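Local coordinates for protein beta sliding clamp (PDB 6PTR) that probably tethers DNA polymerases and other proteins to DNA for processive replication, as a ring-shaped head-to-tail homodimer that closes around the duplex, at residues C[138-143]-C[196-201]; C[60-65]-C[244-249]; C[348-353]-C[365-370]; C[162-167]-C[255-260]. One frame throughout, in Å; residues are numbered along the deposited sequence.

Contact 1: residues C[138-143]-C[196-201]; sequences FFLSAS and EAPSGV
F138 points from its strand toward the turn 198-201 and packs on P198, S199 and V201. Its CB lies 3.4 Å from the carbonyl O of S199. From there CG stands between the backbone N and the carbonyl carbon (chi1 61°), a turn that places one ring face against V201 CG1. V201 CG1 sits over the centre of the F138 ring, 3.4 Å from the centroid and only 14° off the ring normal, a CH-pi contact in which one methyl touches the ring from CG round to CZ. The CD2 corner of F138 meets P198 CG at 3.6 Å, and CE2 lies a little farther from the same carbon. Strand 136-141 is an outermost strand, within this chain, of the eight-stranded antiparallel sheet shared by the N-terminal and central domains of the clamp, while 196-201 belongs to the loop after strand 189-196; the contact therefore joins a strand of one sheet to a loop leaving another. P198 CG also touches L140 CD2 at 3.6 Å, so the compact proline ring packs against both F138 and L140. P198 to V201 form a type II beta turn whose third position, G200, has phi 96°, a value natural for glycine, and brings its backbone close beside F138. One water accepts from F139 N at 3.1 Å and donates to S199 O at 2.8 Å, bridging the two backbones.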
loop_
_atom_site.group_PDB
_atom_site.type_symbol
_atom_site.label_atom_id
_atom_site.label_comp_id
_atom_site.label_asym_id
_atom_site.label_seq_id
_atom_site.Cartn_x
_atom_site.Cartn_y
_atom_site.Cartn_z
ATOM N N PHE C 138 -28.297 -5.750 27.185
ATOM C CA PHE C 138 -28.189 -4.381 27.673
ATOM C C PHE C 138 -27.783 -3.493 26.503
ATOM O O PHE C 138 -27.551 -3.971 25.391
ATOM C CB PHE C 138 -27.199 -4.274 28.846
ATOM C CG PHE C 138 -25.787 -4.678 28.512
ATOM C CD1 PHE C 138 -25.418 -6.016 28.486
ATOM C CD2 PHE C 138 -24.816 -3.722 28.278
ATOM C CE1 PHE C 138 -24.114 -6.388 28.202
ATOM C CE2 PHE C 138 -23.508 -4.093 27.993
ATOM C CZ PHE C 138 -23.156 -5.423 27.961
ATOM N N PHE C 139 -27.729 -2.187 26.755
ATOM C CA PHE C 139 -27.428 -1.216 25.711
ATOM C C PHE C 139 -26.266 -0.332 26.138
ATOM O O PHE C 139 -26.140 0.011 27.316
ATOM C CB PHE C 139 -28.641 -0.328 25.408
ATOM C CG PHE C 139 -29.833 -1.079 24.884
ATOM C CD1 PHE C 139 -30.697 -1.734 25.748
ATOM C CD2 PHE C 139 -30.091 -1.127 23.518
ATOM C CE1 PHE C 139 -31.789 -2.439 25.256
ATOM C CE2 PHE C 139 -31.201 -1.813 23.026
ATOM C CZ PHE C 139 -32.034 -2.474 23.894
ATOM N N LEU C 140 -25.417 0.024 25.175
ATOM C CA LEU C 140 -24.395 1.059 25.319
ATOM C C LEU C 140 -24.491 1.975 24.114
ATOM O O LEU C 140 -24.841 1.526 23.027
ATOM C CB LEU C 140 -22.970 0.500 25.350
ATOM C CG LEU C 140 -22.414 -0.283 26.520
ATOM C CD1 LEU C 140 -20.958 -0.659 26.204
ATOM C CD2 LEU C 140 -22.488 0.575 27.755
ATOM N N SER C 141 -24.149 3.247 24.284
ATOM C CA SER C 141 -24.044 4.081 23.098
ATOM C C SER C 141 -22.915 3.568 22.224
ATOM O O SER C 141 -21.911 3.027 22.713
ATOM C CB SER C 141 -23.819 5.555 23.457
ATOM O OG SER C 141 -22.517 5.776 23.972
ATOM N N ALA C 142 -23.088 3.719 20.912
ATOM C CA ALA C 142 -22.023 3.316 20.002
ATOM C C ALA C 142 -20.738 4.068 20.311
ATOM O O ALA C 142 -19.644 3.492 20.266
ATOM C CB ALA C 142 -22.450 3.549 18.552
ATOM N N SER C 143 -20.849 5.356 20.632
ATOM C CA SER C 143 -19.646 6.141 20.889
ATOM C C SER C 143 -18.928 5.643 22.135
ATOM O O SER C 143 -17.696 5.567 22.157
ATOM C CB SER C 143 -20.003 7.615 21.023
ATOM O OG SER C 143 -20.933 7.778 22.071
ATOM N N GLU C 196 -18.897 3.040 34.350
ATOM C CA GLU C 196 -20.043 2.683 35.164
ATOM C C GLU C 196 -20.931 1.747 34.363
ATOM O O GLU C 196 -21.264 2.030 33.209
ATOM C CB GLU C 196 -20.814 3.937 35.578
ATOM C CG GLU C 196 -22.026 3.636 36.439
ATOM C CD GLU C 196 -22.560 4.870 37.157
ATOM O OE1 GLU C 196 -21.747 5.729 37.562
ATOM O OE2 GLU C 196 -23.796 4.973 37.312
ATOM N N ALA C 197 -21.299 0.627 34.966
ATOM C CA ALA C 197 -21.998 -0.408 34.219
ATOM C C ALA C 197 -23.421 0.036 33.897
ATOM O O ALA C 197 -24.130 0.531 34.782
ATOM C CB ALA C 197 -22.036 -1.705 35.007
ATOM N N PRO C 198 -23.884 -0.145 32.668
ATOM C CA PRO C 198 -25.286 0.164 32.358
ATOM C C PRO C 198 -26.215 -0.795 33.091
ATOM O O PRO C 198 -25.792 -1.774 33.710
ATOM C CB PRO C 198 -25.359 -0.014 30.841
ATOM C CG PRO C 198 -24.240 -0.967 30.518
ATOM C CD PRO C 198 -23.155 -0.717 31.521
ATOM N N SER C 199 -27.507 -0.494 33.045
ATOM C CA SER C 199 -28.464 -1.406 33.652
ATOM C C SER C 199 -28.532 -2.697 32.841
ATOM O O SER C 199 -28.271 -2.714 31.633
ATOM C CB SER C 199 -29.843 -0.749 33.746
ATOM O OG SER C 199 -30.110 0.014 32.588
ATOM N N GLY C 200 -28.833 -3.797 33.529
ATOM C CA GLY C 200 -29.021 -5.080 32.884
ATOM C C GLY C 200 -27.817 -5.997 32.851
ATOM O O GLY C 200 -27.906 -7.075 32.247
ATOM N N VAL C 201 -26.699 -5.613 33.471
ATOM C CA VAL C 201 -25.463 -6.393 33.442
ATOM C C VAL C 201 -25.170 -7.059 34.780
ATOM O O VAL C 201 -24.089 -7.629 34.958
ATOM C CB VAL C 201 -24.269 -5.532 33.004
ATOM C CG1 VAL C 201 -24.531 -4.919 31.651
ATOM C CG2 VAL C 201 -24.019 -4.451 34.014
HETATM O O HOH W 1 -28.965 -1.138 29.384
#

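Contact 2: residues C[60-65]-C[244-249]; sequences EVTESF and SVVFTS
The carbonyl O of V246 accepts from T62 N at 3.0 Å, in the carbonyl plane, and has a CA-H...O contact from V61 CA. It also lies near a water that has E60 OE1 and T248 OG1 in reach and can serve only some of its acceptors at once; T248 OG1 is also hydrogen-bonded to R239 NE. T62 O returns the bond to V246 N, and E60 and T248 form a second reciprocal pair, with E60 N to T248 O at 2.8 Å. These are the hydrogen-bonded pairs of two antiparallel strands whose local axes approach to 4.7 Å. Alternating with them, V61 faces F247 and E63 faces V245 as non-hydrogen-bonded pairs. V61 and F247 point the same way; in the conformer given here, one of two, V61 CG1 is anti to the backbone N (chi1 -177°) and lies over the ring face. Branched and aromatic side chains suit this buried side. T62 OG1 instead meets V246 CB at 3.6 Å on the more polar side. E63 lays its CG against V245 CG2, and its OE1 is hydrogen-bonded to S21 OG. This pairing carries one sheet across the domain junction: strand 49-55 flanks 60-65, strand 237-242 flanks 244-249, and helices 15-26 and 211-221 pack on the side of V245 and F247.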
loop_
_atom_site.group_PDB
_atom_site.type_symbol
_atom_site.label_atom_id
_atom_site.label_comp_id
_atom_site.label_asym_id
_atom_site.label_seq_id
_atom_site.Cartn_x
_atom_site.Cartn_y
_atom_site.Cartn_z
ATOM N N GLU C 60 -20.507 -13.918 12.267
ATOM C CA GLU C 60 -21.512 -13.682 11.230
ATOM C C GLU C 60 -21.902 -12.216 11.261
ATOM O O GLU C 60 -22.026 -11.639 12.337
ATOM C CB GLU C 60 -22.753 -14.543 11.475
ATOM C CG GLU C 60 -23.909 -14.338 10.510
ATOM C CD GLU C 60 -25.174 -14.995 11.028
ATOM O OE1 GLU C 60 -25.908 -14.348 11.807
ATOM O OE2 GLU C 60 -25.408 -16.170 10.690
ATOM N N VAL C 61 -22.083 -11.605 10.089
ATOM C CA VAL C 61 -22.525 -10.219 9.989
ATOM C C VAL C 61 -23.703 -10.163 9.032
ATOM O O VAL C 61 -23.695 -10.830 7.994
ATOM C CB VAL C 61 -21.398 -9.287 9.512
ATOM C CG1 VAL C 61 -21.865 -7.830 9.492
ATOM C CG2 VAL C 61 -20.194 -9.440 10.423
ATOM N N THR C 62 -24.718 -9.390 9.389
ATOM C CA THR C 62 -25.828 -9.136 8.484
ATOM C C THR C 62 -26.060 -7.638 8.408
ATOM O O THR C 62 -25.877 -6.924 9.391
ATOM C CB THR C 62 -27.107 -9.818 8.939
ATOM O OG1 THR C 62 -27.542 -9.243 10.180
ATOM C CG2 THR C 62 -26.882 -11.334 9.117
ATOM N N GLU C 63 -26.454 -7.166 7.234
ATOM C CA GLU C 63 -26.949 -5.807 7.115
ATOM C C GLU C 63 -28.157 -5.845 6.208
ATOM O O GLU C 63 -28.189 -6.622 5.254
ATOM C CB GLU C 63 -25.944 -4.826 6.535
ATOM C CG GLU C 63 -26.501 -3.383 6.726
ATOM C CD GLU C 63 -25.766 -2.387 5.929
ATOM O OE1 GLU C 63 -26.387 -1.430 5.421
ATOM O OE2 GLU C 63 -24.552 -2.581 5.793
ATOM N N SER C 64 -29.140 -5.010 6.505
ATOM C CA SER C 64 -30.377 -5.022 5.751
ATOM C C SER C 64 -30.703 -3.611 5.321
ATOM O O SER C 64 -30.360 -2.652 6.013
ATOM C CB SER C 64 -31.517 -5.573 6.593
ATOM O OG SER C 64 -31.084 -6.750 7.254
ATOM N N PHE C 65 -31.389 -3.491 4.183
ATOM C CA PHE C 65 -31.894 -2.190 3.768
ATOM C C PHE C 65 -33.222 -2.356 3.040
ATOM O O PHE C 65 -33.507 -3.401 2.450
ATOM C CB PHE C 65 -30.887 -1.429 2.879
ATOM C CG PHE C 65 -30.437 -2.171 1.648
ATOM C CD1 PHE C 65 -29.479 -3.170 1.722
ATOM C CD2 PHE C 65 -30.953 -1.839 0.401
ATOM C CE1 PHE C 65 -29.052 -3.838 0.584
ATOM C CE2 PHE C 65 -30.515 -2.497 -0.747
ATOM C CZ PHE C 65 -29.567 -3.496 -0.655
ATOM N N SER C 244 -28.563 -0.931 11.124
ATOM C CA SER C 244 -29.120 -2.060 10.394
ATOM C C SER C 244 -28.157 -3.244 10.347
ATOM O O SER C 244 -28.349 -4.160 9.538
ATOM C CB SER C 244 -29.479 -1.630 8.978
ATOM O OG SER C 244 -28.312 -1.085 8.389
ATOM N N VAL C 245 -27.147 -3.253 11.210
ATOM C CA VAL C 245 -26.093 -4.257 11.189
ATOM C C VAL C 245 -26.202 -5.104 12.444
ATOM O O VAL C 245 -26.459 -4.583 13.538
ATOM C CB VAL C 245 -24.698 -3.594 11.086
ATOM C CG1 VAL C 245 -23.588 -4.642 11.102
ATOM C CG2 VAL C 245 -24.629 -2.740 9.839
ATOM N N VAL C 246 -26.015 -6.412 12.290
ATOM C CA VAL C 246 -25.917 -7.306 13.439
ATOM C C VAL C 246 -24.650 -8.139 13.299
ATOM O O VAL C 246 -24.455 -8.787 12.268
ATOM C CB VAL C 246 -27.151 -8.220 13.562
ATOM C CG1 VAL C 246 -26.980 -9.156 14.767
ATOM C CG2 VAL C 246 -28.453 -7.418 13.684
ATOM N N PHE C 247 -23.794 -8.118 14.333
ATOM C CA PHE C 247 -22.605 -8.973 14.463
ATOM C C PHE C 247 -22.878 -10.061 15.490
ATOM O O PHE C 247 -23.200 -9.739 16.635
ATOM C CB PHE C 247 -21.387 -8.213 14.994
ATOM C CG PHE C 247 -20.809 -7.202 14.064
ATOM C CD1 PHE C 247 -19.848 -7.566 13.147
ATOM C CD2 PHE C 247 -21.176 -5.868 14.159
ATOM C CE1 PHE C 247 -19.288 -6.628 12.290
ATOM C CE2 PHE C 247 -20.614 -4.919 13.313
ATOM C CZ PHE C 247 -19.671 -5.299 12.376
ATOM N N THR C 248 -22.683 -11.330 15.126
ATOM C CA THR C 248 -22.794 -12.409 16.108
ATOM C C THR C 248 -21.511 -13.222 16.075
ATOM O O THR C 248 -21.093 -13.677 15.005
ATOM C CB THR C 248 -23.995 -13.317 15.848
ATOM O OG1 THR C 248 -25.180 -12.520 15.707
ATOM C CG2 THR C 248 -24.177 -14.291 17.046
ATOM N N SER C 249 -20.892 -13.403 17.242
ATOM C CA SER C 249 -19.581 -14.038 17.318
ATOM C C SER C 249 -19.591 -15.130 18.369
ATOM O O SER C 249 -20.214 -14.981 19.424
ATOM C CB SER C 249 -18.491 -13.028 17.663
ATOM O OG SER C 249 -17.213 -13.680 17.705
HETATM O O HOH W 2 -25.258 -11.784 12.876
HETATM O O HOH W 3 -29.092 -6.957 9.717
HETATM O O HOH W 4 -28.547 -0.141 5.632
#

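Contact 3: residues C[348-353]-C[365-370]; sequences SDEMVF and RDNNNA
Two backbone bonds pair V352 with R365: V352 N gives to R365 O at 3.2 Å, and R365 N gives back to V352 O at 3.3 Å. Beyond them M351 faces D366 as a non-hydrogen-bonded pair, and a weak bond of 3.4 Å from N367 N to E350 O is the last backbone link. These are the two arms of the beta hairpin 350-355 and 362-366, in the sheet that the central domain shares with the C-terminal domain of the clamp. Side-chain hydrogen bonds fasten its open end. D366 OD1 accepts from S348 N at 2.9 Å, the amide coming from above the carboxylate plane, while D366 OD2 accepts from S347 N; a short acid thus ties down the loop entering the strand. Serine suits the place because its hydroxyl adds a second donor to OD1 beside the backbone N-H, though at a distance shorter than normal and so doubtful in detail. N367 ND2 meets E350 OE2 at 2.7 Å, with the oxygen in the amide plane but the amide nitrogen 38° out of the carboxylate plane. The remaining contact is van der Waals: N367 swings its CG anti to the backbone N (chi1 -161°), and V352 CG2 rests against the amide, 3.5 Å from N367 OD1. V352 also packs on K270 and I272 of strand 269-274.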
loop_
_atom_site.group_PDB
_atom_site.type_symbol
_atom_site.label_atom_id
_atom_site.label_comp_id
_atom_site.label_asym_id
_atom_site.label_seq_id
_atom_site.Cartn_x
_atom_site.Cartn_y
_atom_site.Cartn_z
ATOM N N SER C 348 -3.280 13.596 26.037
ATOM C CA SER C 348 -2.849 14.801 26.728
ATOM C C SER C 348 -1.410 15.141 26.370
ATOM O O SER C 348 -0.662 14.313 25.843
ATOM C CB SER C 348 -2.991 14.638 28.241
ATOM O OG SER C 348 -2.029 13.767 28.755
ATOM N N ASP C 349 -1.029 16.383 26.665
ATOM C CA ASP C 349 0.357 16.771 26.457
ATOM C C ASP C 349 1.305 16.012 27.369
ATOM O O ASP C 349 2.485 15.903 27.040
ATOM C CB ASP C 349 0.554 18.261 26.687
ATOM C CG ASP C 349 -0.292 19.118 25.759
ATOM O OD1 ASP C 349 -0.691 18.626 24.681
ATOM O OD2 ASP C 349 -0.543 20.289 26.110
ATOM N N GLU C 350 0.824 15.474 28.485
ATOM C CA GLU C 350 1.695 14.926 29.517
ATOM C C GLU C 350 1.527 13.414 29.596
ATOM O O GLU C 350 0.413 12.919 29.799
ATOM C CB GLU C 350 1.383 15.580 30.864
ATOM C CG GLU C 350 1.240 17.082 30.699
ATOM C CD GLU C 350 0.778 17.812 31.935
ATOM O OE1 GLU C 350 1.175 18.986 32.094
ATOM O OE2 GLU C 350 0.006 17.230 32.725
ATOM N N MET C 351 2.635 12.693 29.488
ATOM C CA MET C 351 2.647 11.245 29.624
ATOM C C MET C 351 3.326 10.890 30.941
ATOM O O MET C 351 4.449 11.331 31.196
ATOM C CB MET C 351 3.382 10.607 28.453
ATOM C CG MET C 351 3.412 9.107 28.485
ATOM S SD MET C 351 4.040 8.530 26.895
ATOM C CE MET C 351 3.793 6.764 27.048
ATOM N N VAL C 352 2.657 10.102 31.774
ATOM C CA VAL C 352 3.154 9.771 33.109
ATOM C C VAL C 352 3.479 8.285 33.176
ATOM O O VAL C 352 2.654 7.442 32.810
ATOM C CB VAL C 352 2.138 10.153 34.199
ATOM C CG1 VAL C 352 2.667 9.726 35.570
ATOM C CG2 VAL C 352 1.885 11.635 34.173
ATOM N N PHE C 353 4.698 7.959 33.615
ATOM C CA PHE C 353 5.080 6.587 33.941
ATOM C C PHE C 353 5.202 6.458 35.451
ATOM O O PHE C 353 5.896 7.258 36.081
ATOM C CB PHE C 353 6.440 6.207 33.361
ATOM C CG PHE C 353 6.542 6.304 31.877
ATOM C CD1 PHE C 353 6.600 7.536 31.240
ATOM C CD2 PHE C 353 6.646 5.152 31.122
ATOM C CE1 PHE C 353 6.727 7.607 29.852
ATOM C CE2 PHE C 353 6.775 5.213 29.744
ATOM C CZ PHE C 353 6.821 6.446 29.115
ATOM N N ARG C 365 -0.219 6.235 31.834
ATOM C CA ARG C 365 -1.511 6.869 31.605
ATOM C C ARG C 365 -1.319 8.319 31.195
ATOM O O ARG C 365 -0.242 8.914 31.376
ATOM C CB ARG C 365 -2.403 6.786 32.844
ATOM C CG ARG C 365 -1.717 7.236 34.097
ATOM C CD ARG C 365 -2.733 7.663 35.112
ATOM N NE ARG C 365 -3.505 6.541 35.627
ATOM C CZ ARG C 365 -3.160 5.833 36.697
ATOM N NH1 ARG C 365 -2.048 6.130 37.357
ATOM N NH2 ARG C 365 -3.929 4.832 37.110
ATOM N N ASP C 366 -2.363 8.857 30.570
ATOM C CA ASP C 366 -2.539 10.300 30.493
ATOM C C ASP C 366 -2.578 10.856 31.902
ATOM O O ASP C 366 -3.335 10.367 32.745
ATOM C CB ASP C 366 -3.854 10.647 29.788
ATOM C CG ASP C 366 -3.678 10.921 28.319
ATOM O OD1 ASP C 366 -2.629 11.491 27.938
ATOM O OD2 ASP C 366 -4.593 10.566 27.550
ATOM N N ASN C 367 -1.781 11.899 32.143
ATOM C CA ASN C 367 -1.766 12.540 33.451
ATOM C C ASN C 367 -3.173 12.825 33.949
ATOM O O ASN C 367 -3.428 12.756 35.156
ATOM C CB ASN C 367 -0.946 13.831 33.381
ATOM C CG ASN C 367 -0.488 14.324 34.755
ATOM O OD1 ASN C 367 -0.549 13.601 35.753
ATOM N ND2 ASN C 367 -0.013 15.559 34.800
ATOM N N ASN C 368 -4.114 13.081 33.039
ATOM C CA ASN C 368 -5.449 13.484 33.475
ATOM C C ASN C 368 -6.260 12.296 33.996
ATOM O O ASN C 368 -6.660 12.273 35.168
ATOM C CB ASN C 368 -6.185 14.242 32.345
ATOM C CG ASN C 368 -6.868 13.329 31.316
ATOM O OD1 ASN C 368 -6.240 12.850 30.376
ATOM N ND2 ASN C 368 -8.170 13.126 31.479
ATOM N N ASN C 369 -6.473 11.275 33.169
ATOM C CA ASN C 369 -7.721 10.540 33.311
ATOM C C ASN C 369 -7.631 9.430 34.352
ATOM O O ASN C 369 -6.551 8.992 34.764
ATOM C CB ASN C 369 -8.166 9.958 31.970
ATOM C CG ASN C 369 -7.648 8.571 31.756
ATOM O OD1 ASN C 369 -8.200 7.605 32.279
ATOM N ND2 ASN C 369 -6.573 8.457 30.994
ATOM N N ALA C 370 -8.818 8.947 34.740
ATOM C CA ALA C 370 -8.972 7.982 35.808
ATOM C C ALA C 370 -9.608 6.669 35.375
ATOM O O ALA C 370 -9.697 5.752 36.197
ATOM C CB ALA C 370 -9.817 8.587 36.941
#

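Contact 4: residues C[162-167]-C[255-260]; sequences RYYLNG and TFPDYQ
Around Y164 the chain makes a short 3-10 turn, with L165 N bonded to R162 O, and Y164 lies beside the irregular run 255-257, with CA atoms of Y164 and F256 6.3 Å apart. CG of Y164 sits between the backbone N and the carbonyl carbon (chi1 51°), which turns one ring face to T255 O: this oxygen lies 3.5 Å above the plane of the Y164 ring, offset toward the rim and nearest CD1. Y164 CE1 also approaches P257 CD at 4.0 Å. Meanwhile the backbone O of Y164 lies at the edge of the F256 ring, 3.5 Å from CD1, where the weakly positive ring hydrogens suit a carbonyl oxygen. L165 brings one methyl, CD2, to P257 CD at 3.7 Å and to F256 CE1 at 4.0 Å; a flexible branched chain can touch both rings at once, and proline offers a rigid apolar surface. The bound peptide, griselimycin, packs on R162, Y164, P257 and D258 and forms backbone hydrogen bonds with D258, so both loops line its binding site. Behind them F256 meets the ring of Y169 in strand 167-173, L165 rests on T185 and F256 on V183 of strand 179-185, and I208 of strand 207-210 touches both Y164 and F256.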
loop_
_atom_site.group_PDB
_atom_site.type_symbol
_atom_site.label_atom_id
_atom_site.label_comp_id
_atom_site.label_asym_id
_atom_site.label_seq_id
_atom_site.Cartn_x
_atom_site.Cartn_y
_atom_site.Cartn_z
ATOM N N ARG C 162 -1.228 -18.423 22.214
ATOM C CA ARG C 162 -1.860 -17.779 23.356
ATOM C C ARG C 162 -3.315 -17.477 23.009
ATOM O O ARG C 162 -3.735 -16.322 23.031
ATOM C CB ARG C 162 -1.133 -16.488 23.728
ATOM C CG ARG C 162 0.346 -16.661 24.031
ATOM C CD ARG C 162 0.525 -17.416 25.326
ATOM N NE ARG C 162 1.931 -17.472 25.697
ATOM C CZ ARG C 162 2.734 -18.495 25.444
ATOM N NH1 ARG C 162 4.004 -18.433 25.811
ATOM N NH2 ARG C 162 2.277 -19.570 24.812
ATOM N N TYR C 163 -4.088 -18.519 22.682
ATOM C CA TYR C 163 -5.373 -18.278 22.018
ATOM C C TYR C 163 -6.355 -17.522 22.907
ATOM O O TYR C 163 -7.146 -16.716 22.395
ATOM C CB TYR C 163 -5.997 -19.594 21.535
ATOM C CG TYR C 163 -6.747 -20.350 22.610
ATOM C CD1 TYR C 163 -8.139 -20.277 22.709
ATOM C CD2 TYR C 163 -6.063 -21.128 23.535
ATOM C CE1 TYR C 163 -8.825 -20.969 23.709
ATOM C CE2 TYR C 163 -6.734 -21.817 24.530
ATOM C CZ TYR C 163 -8.110 -21.735 24.617
ATOM O OH TYR C 163 -8.751 -22.430 25.617
ATOM N N TYR C 164 -6.333 -17.732 24.228
ATOM C CA TYR C 164 -7.312 -17.003 25.026
ATOM C C TYR C 164 -6.840 -15.614 25.403
ATOM O O TYR C 164 -7.554 -14.920 26.126
ATOM C CB TYR C 164 -7.744 -17.781 26.288
ATOM C CG TYR C 164 -6.664 -18.330 27.185
ATOM C CD1 TYR C 164 -5.941 -17.496 28.036
ATOM C CD2 TYR C 164 -6.417 -19.697 27.233
ATOM C CE1 TYR C 164 -4.955 -18.022 28.888
ATOM C CE2 TYR C 164 -5.442 -20.225 28.062
ATOM C CZ TYR C 164 -4.716 -19.387 28.890
ATOM O OH TYR C 164 -3.754 -19.929 29.720
ATOM N N LEU C 165 -5.648 -15.208 24.950
ATOM C CA LEU C 165 -5.267 -13.805 24.931
ATOM C C LEU C 165 -5.630 -13.131 23.615
ATOM O O LEU C 165 -5.443 -11.923 23.490
ATOM C CB LEU C 165 -3.750 -13.643 25.168
ATOM C CG LEU C 165 -3.204 -14.103 26.529
ATOM C CD1 LEU C 165 -1.795 -13.563 26.713
ATOM C CD2 LEU C 165 -4.083 -13.636 27.666
ATOM N N ASN C 166 -6.143 -13.877 22.634
ATOM C CA ASN C 166 -6.463 -13.316 21.315
ATOM C C ASN C 166 -7.877 -12.730 21.318
ATOM O O ASN C 166 -8.712 -13.055 20.494
ATOM C CB ASN C 166 -6.320 -14.380 20.228
ATOM C CG ASN C 166 -4.879 -14.516 19.709
ATOM O OD1 ASN C 166 -4.610 -14.325 18.515
ATOM N ND2 ASN C 166 -3.952 -14.825 20.609
ATOM N N GLY C 167 -8.127 -11.848 22.270
ATOM C CA GLY C 167 -9.434 -11.214 22.354
ATOM C C GLY C 167 -9.433 -10.276 23.532
ATOM O O GLY C 167 -8.392 -10.040 24.148
ATOM N N THR C 255 -10.251 -19.547 29.772
ATOM C CA THR C 255 -10.323 -18.713 30.967
ATOM C C THR C 255 -9.249 -17.632 30.887
ATOM O O THR C 255 -8.065 -17.947 30.757
ATOM C CB THR C 255 -10.146 -19.558 32.224
ATOM O OG1 THR C 255 -11.188 -20.541 32.269
ATOM C CG2 THR C 255 -10.237 -18.681 33.454
ATOM N N PHE C 256 -9.659 -16.368 30.995
ATOM C CA PHE C 256 -8.701 -15.263 30.930
ATOM C C PHE C 256 -7.841 -15.227 32.199
ATOM O O PHE C 256 -8.313 -15.567 33.288
ATOM C CB PHE C 256 -9.459 -13.945 30.751
ATOM C CG PHE C 256 -8.630 -12.824 30.202
ATOM C CD1 PHE C 256 -8.314 -12.788 28.854
ATOM C CD2 PHE C 256 -8.154 -11.806 31.032
ATOM C CE1 PHE C 256 -7.545 -11.757 28.322
ATOM C CE2 PHE C 256 -7.400 -10.760 30.505
ATOM C CZ PHE C 256 -7.099 -10.744 29.129
ATOM N N PRO C 257 -6.564 -14.831 32.093
ATOM C CA PRO C 257 -5.705 -14.806 33.288
ATOM C C PRO C 257 -6.172 -13.813 34.341
ATOM O O PRO C 257 -6.968 -12.907 34.088
ATOM C CB PRO C 257 -4.318 -14.408 32.745
ATOM C CG PRO C 257 -4.356 -14.780 31.276
ATOM C CD PRO C 257 -5.809 -14.597 30.844
ATOM N N ASP C 258 -5.639 -14.010 35.549
ATOM C CA ASP C 258 -5.915 -13.163 36.713
ATOM C C ASP C 258 -5.093 -11.882 36.554
ATOM O O ASP C 258 -4.089 -11.644 37.228
ATOM C CB ASP C 258 -5.589 -13.934 37.984
ATOM C CG ASP C 258 -5.941 -13.181 39.256
ATOM O OD1 ASP C 258 -6.529 -12.087 39.182
ATOM O OD2 ASP C 258 -5.612 -13.718 40.330
ATOM N N TYR C 259 -5.554 -11.046 35.611
ATOM C CA TYR C 259 -4.787 -9.890 35.157
ATOM C C TYR C 259 -4.578 -8.853 36.249
ATOM O O TYR C 259 -3.641 -8.060 36.152
ATOM C CB TYR C 259 -5.474 -9.225 33.948
ATOM C CG TYR C 259 -6.790 -8.616 34.360
ATOM C CD1 TYR C 259 -6.843 -7.313 34.861
ATOM C CD2 TYR C 259 -7.961 -9.363 34.336
ATOM C CE1 TYR C 259 -8.027 -6.768 35.312
ATOM C CE2 TYR C 259 -9.168 -8.813 34.789
ATOM C CZ TYR C 259 -9.182 -7.529 35.276
ATOM O OH TYR C 259 -10.337 -6.966 35.748
ATOM N N GLN C 260 -5.437 -8.808 37.276
ATOM C CA GLN C 260 -5.244 -7.821 38.334
ATOM C C GLN C 260 -3.914 -8.020 39.042
ATOM O O GLN C 260 -3.369 -7.065 39.595
ATOM C CB GLN C 260 -6.402 -7.870 39.335
ATOM C CG GLN C 260 -7.707 -7.431 38.686
ATOM C CD GLN C 260 -8.895 -7.498 39.627
ATOM O OE1 GLN C 260 -8.734 -7.554 40.843
ATOM N NE2 GLN C 260 -10.093 -7.480 39.065
#

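In the fold
From the N terminus, 60-65 is laid down first and waits until 244-249 returns to close contact 2, the longest of the four loops, joining the N-terminal and central domains in one sheet. Contact 1 opens and closes within that span, tying an outer strand of this sheet to a loop of the central domain. Contact 4 starts between the two segments of contact 1 and ends after contact 2, so it crosses both, bringing together two loops that both contact the bound peptide. Contact 3 follows in series, a local hairpin of the C-terminal domain. Contacts 2 and 3 lie on opposite sides of the chain's centre, their centres about 37 Å apart.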